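Local atomic coordinates of potential RNA-dependent RNA polymerase (Human picobirnavirus, PDB entry 5I62), a protein that catalyses RNA-templated RNA synthesis from ribonucleoside triphosphates and probably serves both transcription and replication of the viral double-stranded RNA genome. Residues 2-5 / 6-9. Sequence-based numbering, arbitrary orientation.
Sequences QVAP and NVWS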
ATOM      1  N   GLN A   2      10.259  17.117 -23.520  1.00 31.65           N
ATOM      2  CA  GLN A   2      10.641  18.435 -23.022  1.00 34.03           C
ATOM      3  C   GLN A   2       9.657  19.514 -23.453  1.00 35.97           C
ATOM      4  O   GLN A   2       9.150  19.505 -24.578  1.00 38.63           O
ATOM      5  CB  GLN A   2      12.056  18.808 -23.467  1.00 35.72           C
ATOM      6  CG  GLN A   2      13.096  18.355 -22.455  1.00 40.91           C
ATOM      7  CD  GLN A   2      14.452  18.969 -22.673  1.00 53.65           C
ATOM      8  OE1 GLN A   2      15.472  18.453 -22.189  1.00 55.48           O
ATOM      9  NE2 GLN A   2      14.481  20.100 -23.391  1.00 53.57           N
ATOM     10  N   VAL A   3       9.396  20.452 -22.533  1.00 35.42           N
ATOM     11  CA  VAL A   3       8.479  21.566 -22.735  1.00 27.31           C
ATOM     12  C   VAL A   3       9.249  22.871 -22.510  1.00 30.67           C
ATOM     13  O   VAL A   3      10.284  22.901 -21.843  1.00 30.36           O
ATOM     14  CB  VAL A   3       7.253  21.482 -21.795  1.00 26.52           C
ATOM     15  CG1 VAL A   3       6.491  20.151 -21.992  1.00 24.17           C
ATOM     16  CG2 VAL A   3       7.675  21.637 -20.337  1.00 23.17           C
ATOM     17  N   ALA A   4       8.718  23.961 -23.066  1.00 29.66           N
ATOM     18  CA  ALA A   4       9.357  25.263 -22.921  1.00 28.16           C
ATOM     19  C   ALA A   4       9.326  25.709 -21.459  1.00 29.30           C
ATOM     20  O   ALA A   4       8.413  25.345 -20.715  1.00 27.40           O
ATOM     21  CB  ALA A   4       8.655  26.294 -23.800  1.00 31.83           C
ATOM     22  N   PRO A   5      10.311  26.507 -21.017  1.00 28.19           N
ATOM     23  CA  PRO A   5      10.303  26.967 -19.615  1.00 26.74           C
ATOM     24  C   PRO A   5       9.012  27.674 -19.232  1.00 28.75           C
ATOM     25  O   PRO A   5       8.525  27.491 -18.110  1.00 25.60           O
ATOM     26  CB  PRO A   5      11.519  27.908 -19.546  1.00 32.58           C
ATOM     27  CG  PRO A   5      12.446  27.383 -20.594  1.00 32.11           C
ATOM     28  CD  PRO A   5      11.547  26.905 -21.723  1.00 29.82           C
ATOM     29  N   ASN A   6       8.426  28.453 -20.137  1.00 26.64           N
ATOM     30  CA  ASN A   6       7.164  29.098 -19.801  1.00 28.78           C
ATOM     31  C   ASN A   6       5.962  28.179 -20.016  1.00 25.19           C
ATOM     32  O   ASN A   6       4.830  28.603 -19.775  1.00 27.94           O
ATOM     33  CB  ASN A   6       7.008  30.423 -20.569  1.00 29.39           C
ATOM     34  CG  ASN A   6       6.882  30.233 -22.074  1.00 33.07           C
ATOM     35  OD1 ASN A   6       7.106  29.139 -22.604  1.00 33.98           O
ATOM     36  ND2 ASN A   6       6.534  31.315 -22.774  1.00 31.27           N
ATOM     37  N   VAL A   7       6.170  26.938 -20.448  1.00 23.51           N
ATOM     38  CA  VAL A   7       5.123  25.922 -20.328  1.00 22.26           C
ATOM     39  C   VAL A   7       5.260  25.164 -19.015  1.00 22.36           C
ATOM     40  O   VAL A   7       4.273  24.949 -18.307  1.00 19.79           O
ATOM     41  CB  VAL A   7       5.127  24.969 -21.540  1.00 27.13           C
ATOM     42  CG1 VAL A   7       4.118  23.833 -21.327  1.00 26.28           C
ATOM     43  CG2 VAL A   7       4.774  25.726 -22.807  1.00 27.66           C
ATOM     44  N   TRP A   8       6.502  24.814 -18.655  1.00 18.59           N
ATOM     45  CA  TRP A   8       6.776  24.211 -17.357  1.00 19.56           C
ATOM     46  C   TRP A   8       6.212  25.056 -16.223  1.00 21.67           C
ATOM     47  O   TRP A   8       5.659  24.522 -15.253  1.00 19.34           O
ATOM     48  CB  TRP A   8       8.285  24.012 -17.196  1.00 18.95           C
ATOM     49  CG  TRP A   8       8.744  23.389 -15.907  1.00 20.90           C
ATOM     50  CD1 TRP A   8       9.425  24.008 -14.891  1.00 19.78           C
ATOM     51  CD2 TRP A   8       8.588  22.013 -15.505  1.00 20.96           C
ATOM     52  NE1 TRP A   8       9.687  23.112 -13.879  1.00 21.37           N
ATOM     53  CE2 TRP A   8       9.191  21.882 -14.231  1.00 23.05           C
ATOM     54  CE3 TRP A   8       7.987  20.893 -16.092  1.00 20.52           C
ATOM     55  CZ2 TRP A   8       9.214  20.670 -13.535  1.00 21.17           C
ATOM     56  CZ3 TRP A   8       8.012  19.685 -15.405  1.00 19.95           C
ATOM     57  CH2 TRP A   8       8.623  19.583 -14.134  1.00 21.89           C
ATOM     58  N   SER A   9       6.308  26.386 -16.338  1.00 20.34           N
ATOM     59  CA  SER A   9       5.805  27.239 -15.270  1.00 19.34           C
ATOM     60  C   SER A   9       4.274  27.326 -15.239  1.00 18.98           C
ATOM     61  O   SER A   9       3.733  27.990 -14.351  1.00 20.64           O
ATOM     62  CB  SER A   9       6.427  28.640 -15.376  1.00 19.37           C
ATOM     63  OG  SER A   9       6.178  29.227 -16.633  1.00 23.02           O
TER
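V3 meets the first turn of helix 5-11 with two parts of its side chain: CB packs on CG1 of V7 at 3.9 Å, while CG2 lies 4.0 Å from CB of W8, the two side chains crossing at about a right angle. V7 turns its methyl back toward V3 because CG1 is anti to the backbone N (chi1 174°), and its other branch, CG2, rests 4.0 Å from CB of A4. A4 occupies the N-cap position, and P5 is the first residue of the helix, a place where a proline costs no helix hydrogen bond, since the first amides of a helix have no carbonyl of a preceding turn to pair with. CB of P5 sits beside the amide of N6. With CG of N6 between its backbone N and carbonyl carbon (chi1 66°), OD1 lies 3.5 Å from A4 CB. The carbonyl oxygen of A4 takes two amide donors: W8 N at 2.9 Å, and V7 N at 2.8 Å from above the carbonyl plane. P5 O makes the next i to i+4 helix bond, to S9 N at 3.0 Å, and S9 OG adds a weak one. The W8 indole meets the rings of F12 and W310, and V3 makes backbone hydrogen bonds with G311, in the turn between strands 306-309 and 312-314.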